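Local coordinates for protein hydrolase, HD family (Bacillus thuringiensis serovar konkukian, PDB 3DJB) that probably acts as a metal-dependent hydrolase of the HD superfamily, with a magnesium ion bound in its all-helical fold, at residues 53-61 with 73-81. The protein carries 3 engineered substitutions. Residues are numbered along the deposited sequence; the frame is centred on the assembly and turned at random.
Sequences MAALLHDVA and MKKVSDWLE
Leu57 and Leu80 both turn CG beside their own backbone N, opposite the carbonyl carbon (chi1 -65° and -63°), and this brings Leu57 CD1 and Leu80 CD2 together as the two side chains run past each other in opposite directions. Leu57 CD1 touches three residues of the helix: it lies 3.9 Å from Val76 CG1, 4.0 Å from Leu80 CD2 and 4.1 Å from Trp79 CD1, meeting the indole obliquely. Next to it the selenomethionine Met53, bent at chi2 and chi3, carries its CE to 3.5 Å from Leu80 CD2. Val76 is shared: its other methyl, CG2, reaches Ala61 CB at 4.3 Å, and at the far end the curled chain of selenomethionine Met73 brings its CE to 4.1 Å from the same CB. Lys75 passes alongside, its CE 3.4 Å from Val60 O. No hydrogen bond crosses; apart from that approach to the carbonyl, apolar side chains make the contact. His58 and Asp59, two of the four magnesium-site residues, sit between Leu57 and Val60, the CB of His58 pointing away from helix 73-82. Helix 3-17 closes one flank, Thr10 hydrogen-bonding Trp79 NE1 and Phe13 stacking on its ring, while helix 87-96 packs against Met53 and Leu80 through Val93.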
loop_
_atom_site.group_PDB
_atom_site.type_symbol
_atom_site.label_atom_id
_atom_site.label_comp_id
_atom_site.label_asym_id
_atom_site.label_seq_id
_atom_site.Cartn_x
_atom_site.Cartn_y
_atom_site.Cartn_z
HETATM N N MSE A 53 -0.417 27.177 15.235
HETATM C CA MSE A 53 -1.481 27.888 14.542
HETATM C C MSE A 53 -1.292 27.806 13.033
HETATM O O MSE A 53 -2.268 27.728 12.275
HETATM C CB MSE A 53 -1.518 29.355 14.959
HETATM C CG MSE A 53 -2.087 29.573 16.331
HETATM SE SE MSE A 53 -3.870 28.844 16.459
HETATM C CE MSE A 53 -4.844 30.274 15.591
ATOM N N ALA A 54 -0.038 27.817 12.592
ATOM C CA ALA A 54 0.228 27.762 11.166
ATOM C C ALA A 54 -0.077 26.383 10.605
ATOM O O ALA A 54 -0.926 26.248 9.717
ATOM C CB ALA A 54 1.664 28.152 10.879
ATOM N N ALA A 55 0.591 25.359 11.127
ATOM C CA ALA A 55 0.389 23.993 10.651
ATOM C C ALA A 55 -1.082 23.614 10.629
ATOM O O ALA A 55 -1.514 22.849 9.782
ATOM C CB ALA A 55 1.144 23.037 11.538
ATOM N N LEU A 56 -1.840 24.170 11.567
ATOM C CA LEU A 56 -3.260 23.896 11.708
ATOM C C LEU A 56 -4.168 24.606 10.716
ATOM O O LEU A 56 -5.341 24.255 10.613
ATOM C CB LEU A 56 -3.709 24.273 13.116
ATOM C CG LEU A 56 -3.975 23.186 14.163
ATOM C CD1 LEU A 56 -3.068 23.377 15.378
ATOM C CD2 LEU A 56 -5.442 23.269 14.584
ATOM N N LEU A 57 -3.655 25.594 9.986
ATOM C CA LEU A 57 -4.504 26.326 9.047
ATOM C C LEU A 57 -3.974 26.434 7.609
ATOM O O LEU A 57 -4.607 27.094 6.766
ATOM C CB LEU A 57 -4.801 27.729 9.615
ATOM C CG LEU A 57 -5.623 27.851 10.919
ATOM C CD1 LEU A 57 -5.555 29.271 11.456
ATOM C CD2 LEU A 57 -7.069 27.458 10.667
ATOM N N HIS A 58 -2.837 25.787 7.325
ATOM C CA HIS A 58 -2.233 25.810 5.979
ATOM C C HIS A 58 -3.167 25.189 4.954
ATOM O O HIS A 58 -3.183 25.561 3.779
ATOM C CB HIS A 58 -0.864 25.069 5.965
ATOM C CG HIS A 58 -0.945 23.572 6.131
ATOM N ND1 HIS A 58 -1.589 22.960 7.189
ATOM C CD2 HIS A 58 -0.398 22.565 5.401
ATOM C CE1 HIS A 58 -1.435 21.648 7.105
ATOM N NE2 HIS A 58 -0.716 21.383 6.030
ATOM N N ASP A 59 -3.961 24.248 5.435
ATOM C CA ASP A 59 -4.899 23.539 4.606
ATOM C C ASP A 59 -6.207 24.275 4.374
ATOM O O ASP A 59 -6.865 24.059 3.361
ATOM C CB ASP A 59 -5.167 22.169 5.218
ATOM C CG ASP A 59 -4.258 21.095 4.657
ATOM O OD1 ASP A 59 -3.056 21.357 4.460
ATOM O OD2 ASP A 59 -4.750 19.978 4.415
ATOM N N VAL A 60 -6.585 25.152 5.295
ATOM C CA VAL A 60 -7.839 25.879 5.167
ATOM C C VAL A 60 -7.794 26.974 4.112
ATOM O O VAL A 60 -8.830 27.484 3.678
ATOM C CB VAL A 60 -8.249 26.455 6.519
ATOM C CG1 VAL A 60 -9.521 27.268 6.394
ATOM C CG2 VAL A 60 -8.466 25.311 7.480
ATOM N N ALA A 61 -6.595 27.325 3.678
ATOM C CA ALA A 61 -6.468 28.343 2.654
ATOM C C ALA A 61 -6.250 27.665 1.296
ATOM O O ALA A 61 -6.591 28.221 0.252
ATOM C CB ALA A 61 -5.313 29.273 2.984
HETATM N N MSE A 73 -6.989 33.233 2.212
HETATM C CA MSE A 73 -6.092 34.030 3.027
HETATM C C MSE A 73 -6.916 34.906 3.959
HETATM O O MSE A 73 -6.715 34.904 5.172
HETATM C CB MSE A 73 -5.230 34.910 2.135
HETATM C CG MSE A 73 -3.761 34.900 2.499
HETATM SE SE MSE A 73 -3.009 33.109 2.514
HETATM C CE MSE A 73 -3.766 32.405 0.856
ATOM N N LYS A 74 -7.841 35.666 3.383
ATOM C CA LYS A 74 -8.687 36.529 4.187
ATOM C C LYS A 74 -9.628 35.662 5.000
ATOM O O LYS A 74 -10.260 36.137 5.938
ATOM C CB LYS A 74 -9.499 37.489 3.313
ATOM C CG LYS A 74 -10.411 38.440 4.103
ATOM C CD LYS A 74 -11.768 37.822 4.436
ATOM C CE LYS A 74 -12.616 38.772 5.266
ATOM N NZ LYS A 74 -12.741 40.121 4.645
ATOM N N LYS A 75 -9.731 34.390 4.639
ATOM C CA LYS A 75 -10.597 33.486 5.383
ATOM C C LYS A 75 -9.917 33.157 6.711
ATOM O O LYS A 75 -10.574 33.032 7.749
ATOM C CB LYS A 75 -10.852 32.215 4.570
ATOM C CG LYS A 75 -11.472 31.064 5.349
ATOM C CD LYS A 75 -12.249 30.117 4.420
ATOM C CE LYS A 75 -11.418 29.621 3.221
ATOM N NZ LYS A 75 -12.257 29.098 2.082
ATOM N N VAL A 76 -8.591 33.032 6.656
ATOM C CA VAL A 76 -7.753 32.739 7.824
ATOM C C VAL A 76 -7.444 34.059 8.522
ATOM O O VAL A 76 -7.413 34.154 9.753
ATOM C CB VAL A 76 -6.436 32.073 7.381
ATOM C CG1 VAL A 76 -5.492 31.898 8.566
ATOM C CG2 VAL A 76 -6.746 30.735 6.736
ATOM N N SER A 77 -7.225 35.076 7.700
ATOM C CA SER A 77 -6.942 36.417 8.173
ATOM C C SER A 77 -7.976 36.880 9.197
ATOM O O SER A 77 -7.650 37.088 10.368
ATOM C CB SER A 77 -6.914 37.379 6.984
ATOM O OG SER A 77 -7.283 38.680 7.382
ATOM N N ASP A 78 -9.222 37.032 8.754
ATOM C CA ASP A 78 -10.313 37.482 9.628
ATOM C C ASP A 78 -10.609 36.534 10.790
ATOM O O ASP A 78 -11.368 36.877 11.698
ATOM C CB ASP A 78 -11.606 37.749 8.806
ATOM C CG ASP A 78 -12.137 36.506 8.073
ATOM O OD1 ASP A 78 -13.078 36.664 7.257
ATOM O OD2 ASP A 78 -11.635 35.378 8.308
ATOM N N TRP A 79 -10.010 35.345 10.764
ATOM C CA TRP A 79 -10.223 34.377 11.839
ATOM C C TRP A 79 -9.262 34.653 12.985
ATOM O O TRP A 79 -9.667 34.735 14.148
ATOM C CB TRP A 79 -10.017 32.935 11.356
ATOM C CG TRP A 79 -9.930 31.954 12.506
ATOM C CD1 TRP A 79 -8.803 31.325 12.969
ATOM C CD2 TRP A 79 -10.999 31.541 13.372
ATOM N NE1 TRP A 79 -9.104 30.550 14.068
ATOM C CE2 TRP A 79 -10.443 30.667 14.339
ATOM C CE3 TRP A 79 -12.372 31.830 13.430
ATOM C CZ2 TRP A 79 -11.213 30.080 15.348
ATOM C CZ3 TRP A 79 -13.138 31.241 14.440
ATOM C CH2 TRP A 79 -12.553 30.380 15.382
ATOM N N LEU A 80 -7.984 34.787 12.651
ATOM C CA LEU A 80 -6.973 35.058 13.657
ATOM C C LEU A 80 -7.378 36.310 14.445
ATOM O O LEU A 80 -6.945 36.516 15.583
ATOM C CB LEU A 80 -5.618 35.250 12.984
ATOM C CG LEU A 80 -5.090 34.028 12.236
ATOM C CD1 LEU A 80 -3.751 34.366 11.647
ATOM C CD2 LEU A 80 -4.961 32.838 13.170
ATOM N N GLU A 81 -8.224 37.131 13.827
ATOM C CA GLU A 81 -8.720 38.354 14.432
ATOM C C GLU A 81 -9.745 38.045 15.501
ATOM O O GLU A 81 -9.659 38.543 16.619
ATOM C CB GLU A 81 -9.349 39.229 13.360
ATOM C CG GLU A 81 -8.327 39.936 12.535
ATOM C CD GLU A 81 -7.583 40.955 13.357
ATOM O OE1 GLU A 81 -6.444 41.298 12.986
ATOM O OE2 GLU A 81 -8.145 41.426 14.373
#